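Local atomic coordinates of putative uncharacterized protein (Aeropyrum pernix, PDB entry 3P1Z), a protein that is functionally uncharacterised but, as a member of the tRNA-splicing endonuclease family, may bind nucleic acid and act as a tRNA-intron lyase. Residues 81-84 with 85-89; 64-67 with 68-72; 128-131 with 132-136; 45-49 with 50-54. All coordinates share one frame; numbering follows the deposited sequence.

Interaction 1 of 4, residues 81-84 with 85-89; sequences LSLD and TALVY
The carbonyl oxygen of Asp84 is approached by two successive amides of the next turn. Val88 N makes the regular helical bond to Asp84 O, 2.9 Å long and close to straight (165° at the hydrogen), whereas Leu87 N reaches the same oxygen only through a weak, strongly bent bond. Leu87 N is also bonded to Leu83 O, 3.2 Å away and tilted out of the carbonyl plane, so this amide divides itself between two acceptors. Two residues earlier along the helix, Ala86 N points almost head-on at Ser82 O, at 3.0 Å. Ser82 occupies the N-cap position. With OG anti to the backbone N (chi1 154°), Ser82 brings it beside Thr85, and Ser82 OG forms a hydrogen bond with Thr85 OG1 at 3.0 Å. Leu87 CD1 lies 4.3 Å from Leu83 CG and 4.0 Å from Asp84 OD1, its chain running at a slant to that of the aspartate. The carboxylate finds its polar partners farther off: OD2 is hydrogen-bonded to Ser123 OG, and OD1 forms a salt bridge with a basic side chain of a neighbouring subunit. Val88 packs on strand 146-152 of the mixed sheet while Leu83 and Ala86 lean on Ile76 of helix 68-79. This is the first turn of a helix with a serine at its N-cap position, in the catalytic C-terminal domain of the tRNA-intron endonuclease family.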
loop_
_atom_site.group_PDB
_atom_site.type_symbol
_atom_site.label_atom_id
_atom_site.label_comp_id
_atom_site.label_asym_id
_atom_site.label_seq_id
_atom_site.Cartn_x
_atom_site.Cartn_y
_atom_site.Cartn_z
ATOM N N LEU A 81 -10.911 21.272 -21.723
ATOM C CA LEU A 81 -10.578 19.851 -21.641
ATOM C C LEU A 81 -9.845 19.494 -20.346
ATOM O O LEU A 81 -9.589 20.360 -19.511
ATOM C CB LEU A 81 -9.741 19.418 -22.846
ATOM C CG LEU A 81 -10.463 19.668 -24.166
ATOM C CD1 LEU A 81 -9.710 19.064 -25.351
ATOM C CD2 LEU A 81 -11.875 19.119 -24.065
ATOM N N SER A 82 -9.536 18.208 -20.183
ATOM C CA SER A 82 -8.772 17.730 -19.032
ATOM C C SER A 82 -7.387 17.251 -19.443
ATOM O O SER A 82 -7.250 16.295 -20.225
ATOM C CB SER A 82 -9.490 16.584 -18.315
ATOM O OG SER A 82 -8.543 15.760 -17.644
ATOM N N LEU A 83 -6.373 17.906 -18.886
ATOM C CA LEU A 83 -4.984 17.604 -19.191
ATOM C C LEU A 83 -4.614 16.117 -19.146
ATOM O O LEU A 83 -3.849 15.641 -19.990
ATOM C CB LEU A 83 -4.047 18.374 -18.274
ATOM C CG LEU A 83 -2.608 18.117 -18.710
ATOM C CD1 LEU A 83 -2.469 18.503 -20.167
ATOM C CD2 LEU A 83 -1.658 18.896 -17.837
ATOM N N ASP A 84 -5.141 15.378 -18.179
ATOM C CA ASP A 84 -4.830 13.954 -18.119
ATOM C C ASP A 84 -5.523 13.147 -19.216
ATOM O O ASP A 84 -4.871 12.358 -19.884
ATOM C CB ASP A 84 -5.139 13.378 -16.743
ATOM C CG ASP A 84 -4.163 13.828 -15.688
ATOM O OD1 ASP A 84 -3.002 14.154 -16.019
ATOM O OD2 ASP A 84 -4.563 13.837 -14.511
ATOM N N THR A 85 -6.833 13.343 -19.395
ATOM C CA THR A 85 -7.587 12.658 -20.459
ATOM C C THR A 85 -6.867 12.803 -21.794
ATOM O O THR A 85 -6.733 11.843 -22.552
ATOM C CB THR A 85 -8.996 13.259 -20.671
ATOM O OG1 THR A 85 -9.605 13.587 -19.418
ATOM C CG2 THR A 85 -9.880 12.302 -21.428
ATOM N N ALA A 86 -6.438 14.035 -22.069
ATOM C CA ALA A 86 -5.728 14.412 -23.294
ATOM C C ALA A 86 -4.435 13.628 -23.448
ATOM O O ALA A 86 -4.053 13.228 -24.551
ATOM C CB ALA A 86 -5.420 15.896 -23.271
ATOM N N LEU A 87 -3.750 13.447 -22.325
ATOM C CA LEU A 87 -2.514 12.683 -22.293
ATOM C C LEU A 87 -2.802 11.222 -22.624
ATOM O O LEU A 87 -2.143 10.655 -23.502
ATOM C CB LEU A 87 -1.803 12.830 -20.938
ATOM C CG LEU A 87 -1.211 14.222 -20.668
ATOM C CD1 LEU A 87 -0.647 14.372 -19.244
ATOM C CD2 LEU A 87 -0.149 14.539 -21.717
ATOM N N VAL A 88 -3.793 10.626 -21.953
ATOM C CA VAL A 88 -4.136 9.217 -22.168
ATOM C C VAL A 88 -4.601 9.013 -23.583
ATOM O O VAL A 88 -4.476 7.922 -24.149
ATOM C CB VAL A 88 -5.292 8.744 -21.267
ATOM C CG1 VAL A 88 -5.583 7.276 -21.526
ATOM C CG2 VAL A 88 -4.964 8.984 -19.810
ATOM N N TYR A 89 -5.174 10.079 -24.125
ATOM C CA TYR A 89 -5.625 10.121 -25.499
ATOM C C TYR A 89 -4.412 10.094 -26.402
ATOM O O TYR A 89 -4.284 9.214 -27.251
ATOM C CB TYR A 89 -6.397 11.409 -25.729
ATOM C CG TYR A 89 -7.062 11.511 -27.068
ATOM C CD1 TYR A 89 -8.430 11.329 -27.188
ATOM C CD2 TYR A 89 -6.334 11.804 -28.212
ATOM C CE1 TYR A 89 -9.060 11.432 -28.414
ATOM C CE2 TYR A 89 -6.957 11.908 -29.440
ATOM C CZ TYR A 89 -8.320 11.717 -29.532
ATOM O OH TYR A 89 -8.966 11.806 -30.735
#

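Interaction 2 of 4, residues 64-67 with 68-72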
loop_
_atom_site.group_PDB
_atom_site.type_symbol
_atom_site.label_atom_id
_atom_site.label_comp_id
_atom_site.label_asym_id
_atom_site.label_seq_id
_atom_site.Cartn_x
_atom_site.Cartn_y
_atom_site.Cartn_z
ATOM N N GLY A 64 -3.426 28.950 -35.922
ATOM C CA GLY A 64 -3.075 30.327 -36.229
ATOM C C GLY A 64 -1.578 30.425 -36.422
ATOM O O GLY A 64 -1.012 29.743 -37.282
ATOM N N GLU A 65 -0.941 31.266 -35.609
ATOM C CA GLU A 65 0.516 31.382 -35.585
ATOM C C GLU A 65 1.117 30.556 -34.456
ATOM O O GLU A 65 2.326 30.591 -34.216
ATOM C CB GLU A 65 0.942 32.848 -35.451
ATOM C CG GLU A 65 0.884 33.607 -36.755
ATOM C CD GLU A 65 1.590 32.860 -37.875
ATOM O OE1 GLU A 65 2.845 32.827 -37.875
ATOM O OE2 GLU A 65 0.887 32.308 -38.755
ATOM N N THR A 66 0.263 29.812 -33.762
ATOM C CA THR A 66 0.703 29.009 -32.631
ATOM C C THR A 66 0.952 27.568 -33.058
ATOM O O THR A 66 0.144 26.976 -33.773
ATOM C CB THR A 66 -0.323 29.058 -31.485
ATOM O OG1 THR A 66 -0.557 30.425 -31.125
ATOM C CG2 THR A 66 0.197 28.310 -30.274
ATOM N N ARG A 67 2.081 27.010 -32.639
ATOM C CA ARG A 67 2.404 25.636 -32.999
ATOM C C ARG A 67 2.547 24.699 -31.803
ATOM O O ARG A 67 2.583 25.133 -30.650
ATOM C CB ARG A 67 3.682 25.575 -33.833
ATOM C CG ARG A 67 3.608 26.287 -35.153
ATOM C CD ARG A 67 4.540 25.607 -36.143
ATOM N NE ARG A 67 4.628 26.340 -37.402
ATOM C CZ ARG A 67 5.360 25.962 -38.446
ATOM N NH1 ARG A 67 6.081 24.842 -38.394
ATOM N NH2 ARG A 67 5.366 26.712 -39.542
ATOM N N GLY A 68 2.626 23.406 -32.109
ATOM C CA GLY A 68 2.948 22.382 -31.138
ATOM C C GLY A 68 2.220 22.492 -29.813
ATOM O O GLY A 68 1.070 22.912 -29.750
ATOM N N TRP A 69 2.914 22.114 -28.747
ATOM C CA TRP A 69 2.321 22.004 -27.419
ATOM C C TRP A 69 1.743 23.308 -26.900
ATOM O O TRP A 69 0.824 23.299 -26.089
ATOM C CB TRP A 69 3.324 21.400 -26.433
ATOM C CG TRP A 69 3.381 19.922 -26.552
ATOM C CD1 TRP A 69 4.166 19.187 -27.397
ATOM C CD2 TRP A 69 2.597 18.988 -25.822
ATOM N NE1 TRP A 69 3.925 17.848 -27.225
ATOM C CE2 TRP A 69 2.962 17.699 -26.264
ATOM C CE3 TRP A 69 1.623 19.114 -24.833
ATOM C CZ2 TRP A 69 2.380 16.541 -25.741
ATOM C CZ3 TRP A 69 1.055 17.971 -24.323
ATOM C CH2 TRP A 69 1.435 16.700 -24.772
ATOM N N ALA A 70 2.278 24.427 -27.363
ATOM C CA ALA A 70 1.697 25.718 -27.041
ATOM C C ALA A 70 0.320 25.820 -27.694
ATOM O O ALA A 70 -0.562 26.532 -27.206
ATOM C CB ALA A 70 2.598 26.832 -27.514
ATOM N N ALA A 71 0.132 25.101 -28.798
ATOM C CA ALA A 71 -1.169 25.054 -29.462
ATOM C C ALA A 71 -2.070 24.025 -28.787
ATOM O O ALA A 71 -3.285 24.218 -28.670
ATOM C CB ALA A 71 -1.016 24.737 -30.946
ATOM N N ALA A 72 -1.464 22.931 -28.341
ATOM C CA ALA A 72 -2.194 21.888 -27.629
ATOM C C ALA A 72 -2.805 22.477 -26.365
ATOM O O ALA A 72 -4.005 22.359 -26.118
ATOM C CB ALA A 72 -1.267 20.720 -27.289
#
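Thr66 directs its methyl group at the first turn of the following helix, while its neighbour Arg67 sends its side chain away from it. With CG2 anti to the backbone N, the threonine methyl rests on the peptide linking Ala70 and Ala71, 3.6 Å from Ala70 C and 3.5 Å from Ala71 N. Thr66 CG2 also reaches both alanine methyls, 3.9 Å from Ala70 CB and 3.8 Å from Ala71 CB. Thr66 OG1 is turned beside its own backbone N and makes a weak hydrogen bond to Glu74 OE1, farther along the helix. The stretch is the entry to helix 68-79 from the loop that follows helix 49-57, within the SEN2-like N-terminal domain. Gly68, whose phi is positive (45°), turns the chain into the helix; Gly68 O accepts from Ala72 N at 2.9 Å and is also the chief partner of Ala71 N, whose second bond, to Arg67 O at 3.1 Å, is weak. The arginine chain is extended from CG to NE and passes along the Cys11-Cys62 disulfide. Its guanidinium has a long, weak ion pair with Glu7 and a weak hydrogen bond to Ala9 O. Trp69 also points away from residues 64-67; its indole meets Phe90 of helix 83-95 with the two ring planes at about 75°.

Interaction 3 of 4, residues 128-131 with 132-136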
loop_
_atom_site.group_PDB
_atom_site.type_symbol
_atom_site.label_atom_id
_atom_site.label_comp_id
_atom_site.label_asym_id
_atom_site.label_seq_id
_atom_site.Cartn_x
_atom_site.Cartn_y
_atom_site.Cartn_z
ATOM N N LEU A 128 -11.405 8.421 -5.294
ATOM C CA LEU A 128 -12.747 8.012 -5.712
ATOM C C LEU A 128 -13.202 6.818 -4.871
ATOM O O LEU A 128 -12.389 5.996 -4.477
ATOM C CB LEU A 128 -12.786 7.670 -7.206
ATOM C CG LEU A 128 -12.403 6.230 -7.526
ATOM C CD1 LEU A 128 -12.691 5.916 -8.980
ATOM C CD2 LEU A 128 -10.948 5.976 -7.171
ATOM N N LYS A 129 -14.497 6.727 -4.590
ATOM C CA LYS A 129 -15.028 5.585 -3.853
ATOM C C LYS A 129 -14.830 4.270 -4.614
ATOM O O LYS A 129 -15.071 4.198 -5.816
ATOM C CB LYS A 129 -16.510 5.790 -3.496
ATOM C CG LYS A 129 -16.767 6.930 -2.513
ATOM C CD LYS A 129 -18.164 6.886 -1.896
ATOM C CE LYS A 129 -19.259 7.229 -2.907
ATOM N NZ LYS A 129 -19.877 6.038 -3.578
ATOM N N ILE A 130 -14.384 3.242 -3.892
ATOM C CA ILE A 130 -14.270 1.899 -4.444
ATOM C C ILE A 130 -15.580 1.491 -5.097
ATOM O O ILE A 130 -15.588 0.873 -6.165
ATOM C CB ILE A 130 -13.966 0.874 -3.344
ATOM C CG1 ILE A 130 -12.517 0.994 -2.913
ATOM C CG2 ILE A 130 -14.186 -0.539 -3.843
ATOM C CD1 ILE A 130 -11.566 0.489 -3.956
ATOM N N GLY A 131 -16.686 1.820 -4.432
ATOM C CA GLY A 131 -17.995 1.505 -4.949
ATOM C C GLY A 131 -18.082 1.934 -6.396
ATOM O O GLY A 131 -18.383 1.125 -7.280
ATOM N N SER A 132 -17.803 3.214 -6.628
ATOM C CA SER A 132 -17.877 3.821 -7.952
ATOM C C SER A 132 -17.101 3.046 -9.004
ATOM O O SER A 132 -17.579 2.807 -10.121
ATOM C CB SER A 132 -17.323 5.238 -7.895
ATOM O OG SER A 132 -18.117 6.045 -7.045
ATOM N N LEU A 133 -15.882 2.683 -8.632
ATOM C CA LEU A 133 -15.040 1.851 -9.456
ATOM C C LEU A 133 -15.768 0.568 -9.823
ATOM O O LEU A 133 -15.537 -0.010 -10.880
ATOM C CB LEU A 133 -13.774 1.525 -8.692
ATOM C CG LEU A 133 -12.664 1.005 -9.575
ATOM C CD1 LEU A 133 -12.364 2.042 -10.630
ATOM C CD2 LEU A 133 -11.454 0.733 -8.712
ATOM N N VAL A 134 -16.656 0.119 -8.949
ATOM C CA VAL A 134 -17.345 -1.129 -9.209
ATOM C C VAL A 134 -18.539 -0.920 -10.142
ATOM O O VAL A 134 -18.690 -1.641 -11.121
ATOM C CB VAL A 134 -17.734 -1.851 -7.909
ATOM C CG1 VAL A 134 -18.453 -3.138 -8.232
ATOM C CG2 VAL A 134 -16.491 -2.129 -7.075
ATOM N N GLU A 135 -19.365 0.083 -9.857
ATOM C CA GLU A 135 -20.516 0.400 -10.706
ATOM C C GLU A 135 -20.088 0.859 -12.115
ATOM O O GLU A 135 -20.806 0.648 -13.101
ATOM C CB GLU A 135 -21.417 1.453 -10.034
ATOM C CG GLU A 135 -21.683 1.182 -8.539
ATOM C CD GLU A 135 -22.557 2.243 -7.855
ATOM O OE1 GLU A 135 -23.125 3.108 -8.564
ATOM O OE2 GLU A 135 -22.674 2.204 -6.603
ATOM N N TRP A 136 -18.920 1.486 -12.209
ATOM C CA TRP A 136 -18.408 1.883 -13.501
ATOM C C TRP A 136 -18.020 0.649 -14.309
ATOM O O TRP A 136 -18.456 0.490 -15.448
ATOM C CB TRP A 136 -17.228 2.845 -13.373
ATOM C CG TRP A 136 -16.536 2.959 -14.679
ATOM C CD1 TRP A 136 -16.913 3.721 -15.754
ATOM C CD2 TRP A 136 -15.381 2.212 -15.094
ATOM N NE1 TRP A 136 -16.042 3.512 -16.802
ATOM C CE2 TRP A 136 -15.104 2.606 -16.426
ATOM C CE3 TRP A 136 -14.561 1.281 -14.457
ATOM C CZ2 TRP A 136 -14.018 2.074 -17.132
ATOM C CZ3 TRP A 136 -13.493 0.761 -15.158
ATOM C CH2 TRP A 136 -13.226 1.162 -16.486
#
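Gly131 O takes hydrogen bonds from two amides of the next turn, and they come from different directions. Glu135 N lies in the carbonyl plane, 2.9 Å from Gly131 O, the regular helical partner, whereas Val134 N sits well above that plane, 2.6 Å from Gly131 O, and does not address a lone pair. Val134 N has a further, weak bond to Ile130 O. Before these, Leu133 N is bonded to Lys129 O at 3.3 Å, again in the carbonyl plane and nearly straight (165°), which ties the residue at the N-cap position to the first turn. Two apolar contacts flank this backbone network. The methyl ends of Leu128 and Leu133 meet at CD1 to CD1, 4.2 Å, joining the short strand to the helix it leads into, and Ile130 CG2 lies 4.3 Å from Val134 CG2, one turn on. Lys129 bends at chi3 and chi4 and curls back over the helix start, which brings NZ to 3.9 Å from Ser132 OG. Lys129 NZ stays 5.6 Å from Glu135 OE2, so any attraction between the two charges is probably loose. Farther out, the indole of Trp136 holds its edge to Leu133 O and packs on Leu120. Trp136 thereby sets helix 130-142 against strand 115-123, and Leu128 of the short strand rests on Leu122 of the same strand. Ile130, Leu133 and Val134 also meet apolar side chains of a neighbouring subunit, and Leu128 and Lys129 pair antiparallel with a strand of that subunit, carrying a sheet across the interface.

Interaction 4 of 4, residues 45-49 with 50-54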
loop_
_atom_site.group_PDB
_atom_site.type_symbol
_atom_site.label_atom_id
_atom_site.label_comp_id
_atom_site.label_asym_id
_atom_site.label_seq_id
_atom_site.Cartn_x
_atom_site.Cartn_y
_atom_site.Cartn_z
ATOM N N GLY A 45 -14.316 20.288 -41.827
ATOM C CA GLY A 45 -13.509 21.249 -41.107
ATOM C C GLY A 45 -13.573 21.160 -39.592
ATOM O O GLY A 45 -12.601 21.490 -38.920
ATOM N N ARG A 46 -14.707 20.727 -39.047
ATOM C CA ARG A 46 -14.840 20.588 -37.601
ATOM C C ARG A 46 -13.994 19.440 -37.078
ATOM O O ARG A 46 -14.257 18.271 -37.395
ATOM C CB ARG A 46 -16.289 20.348 -37.220
ATOM C CG ARG A 46 -17.279 21.167 -38.020
ATOM C CD ARG A 46 -18.693 20.949 -37.491
ATOM N NE ARG A 46 -18.833 21.448 -36.123
ATOM C CZ ARG A 46 -18.565 20.739 -35.029
ATOM N NH1 ARG A 46 -18.723 21.289 -33.826
ATOM N NH2 ARG A 46 -18.141 19.483 -35.136
ATOM N N LEU A 47 -12.974 19.785 -36.290
ATOM C CA LEU A 47 -12.129 18.797 -35.618
ATOM C C LEU A 47 -12.586 18.581 -34.174
ATOM O O LEU A 47 -12.949 19.527 -33.451
ATOM C CB LEU A 47 -10.652 19.213 -35.645
ATOM C CG LEU A 47 -9.627 18.090 -35.455
ATOM C CD1 LEU A 47 -9.854 16.994 -36.481
ATOM C CD2 LEU A 47 -8.188 18.593 -35.537
ATOM N N GLU A 48 -12.567 17.317 -33.771
ATOM C CA GLU A 48 -12.867 16.927 -32.402
ATOM C C GLU A 48 -11.729 17.334 -31.477
ATOM O O GLU A 48 -10.594 16.878 -31.650
ATOM C CB GLU A 48 -13.087 15.423 -32.325
ATOM C CG GLU A 48 -14.119 14.907 -33.312
ATOM C CD GLU A 48 -14.601 13.520 -32.949
ATOM O OE1 GLU A 48 -14.096 12.960 -31.944
ATOM O OE2 GLU A 48 -15.484 12.995 -33.661
ATOM N N PRO A 49 -12.052 18.166 -30.471
ATOM C CA PRO A 49 -11.176 18.910 -29.560
ATOM C C PRO A 49 -9.938 18.150 -29.102
ATOM O O PRO A 49 -8.869 18.744 -28.994
ATOM C CB PRO A 49 -12.089 19.196 -28.363
ATOM C CG PRO A 49 -13.432 19.274 -28.939
ATOM C CD PRO A 49 -13.463 18.268 -30.059
ATOM N N LEU A 50 -10.071 16.864 -28.813
ATOM C CA LEU A 50 -8.907 16.118 -28.380
ATOM C C LEU A 50 -8.057 15.820 -29.595
ATOM O O LEU A 50 -6.845 16.007 -29.567
ATOM C CB LEU A 50 -9.295 14.839 -27.632
ATOM C CG LEU A 50 -10.079 15.053 -26.323
ATOM C CD1 LEU A 50 -10.879 13.825 -25.974
ATOM C CD2 LEU A 50 -9.193 15.477 -25.148
ATOM N N GLU A 51 -8.683 15.375 -30.676
ATOM C CA GLU A 51 -7.921 15.120 -31.885
ATOM C C GLU A 51 -7.164 16.387 -32.294
ATOM O O GLU A 51 -6.084 16.329 -32.883
ATOM C CB GLU A 51 -8.825 14.623 -33.006
ATOM C CG GLU A 51 -8.048 13.945 -34.109
ATOM C CD GLU A 51 -7.129 12.858 -33.587
ATOM O OE1 GLU A 51 -7.469 12.241 -32.560
ATOM O OE2 GLU A 51 -6.072 12.617 -34.204
ATOM N N ALA A 52 -7.735 17.529 -31.927
ATOM C CA ALA A 52 -7.232 18.839 -32.307
ATOM C C ALA A 52 -6.064 19.245 -31.428
ATOM O O ALA A 52 -5.099 19.862 -31.884
ATOM C CB ALA A 52 -8.352 19.864 -32.205
ATOM N N ALA A 53 -6.178 18.909 -30.149
ATOM C CA ALA A 53 -5.079 19.088 -29.220
ATOM C C ALA A 53 -3.961 18.130 -29.611
ATOM O O ALA A 53 -2.785 18.482 -29.525
ATOM C CB ALA A 53 -5.524 18.836 -27.790
ATOM N N TYR A 54 -4.331 16.928 -30.058
ATOM C CA TYR A 54 -3.336 15.915 -30.394
ATOM C C TYR A 54 -2.509 16.349 -31.572
ATOM O O TYR A 54 -1.288 16.470 -31.475
ATOM C CB TYR A 54 -3.974 14.576 -30.743
ATOM C CG TYR A 54 -2.959 13.567 -31.248
ATOM C CD1 TYR A 54 -1.718 13.452 -30.642
ATOM C CD2 TYR A 54 -3.242 12.727 -32.321
ATOM C CE1 TYR A 54 -0.791 12.535 -31.087
ATOM C CE2 TYR A 54 -2.321 11.806 -32.769
ATOM C CZ TYR A 54 -1.098 11.709 -32.145
ATOM O OH TYR A 54 -0.164 10.788 -32.585
#
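Pro49, Leu47 and Ala52 carry this strand-to-helix turn, in which strand 46-47 of the small antiparallel sheet runs directly into helix 49-57 of the SEN2-like N-terminal domain. Leu47 has CG anti to the backbone N (chi1 -158°), and its CD2 branch therefore lies alongside the helix, 3.4 Å from Ala52 CA and 3.6 Å from Ala52 CB. Both residues also pack on Val22 of the adjacent strand, so the methyl of Ala52 is shared between the turn and the sheet. Pro49 begins the helix, where an amide hydrogen is not needed, and its carbonyl O receives Ala53 N at 2.9 Å, with the donor tilted from the carbonyl plane; a weak bond from Ala52 N joins it at 3.4 Å. Glu48, at the N-cap position, supplies its main-chain O to Ala52 N, 2.9 Å away, while the backbone of Glu48 is itself hydrogen-bonded to Tyr41. Glu51 turns its carboxylate away from residues 45-49: OE1 is probably hydrogen-bonded to Tyr89 OH and OE2 forms a salt bridge with Arg93, both of helix 83-95. Its CG stays close to the strand side, with Leu47 CD1 4.3 Å from Glu51 CG.

In the fold
From the N terminus, the contacts follow in the order 4, 2, 1, 3; each is a local turn at a helix start, and none nests in or crosses another. Interaction 4 leads from the small antiparallel sheet into helix 49-57, and interaction 2 opens helix 68-79, which touches helix 49-57 where Ala72 CB meets Ala53 O at 3.5 Å. Interaction 1 starts helix 83-95, which joins the N-terminal helices to the mixed sheet: Leu87 meets Trp69 of interaction 2, and Leu81 and Tyr89 lie on Leu50 of interaction 4. Interaction 3 stands apart, its centre about 37 Å from that of interaction 2, beyond the mixed sheet and at a subunit interface.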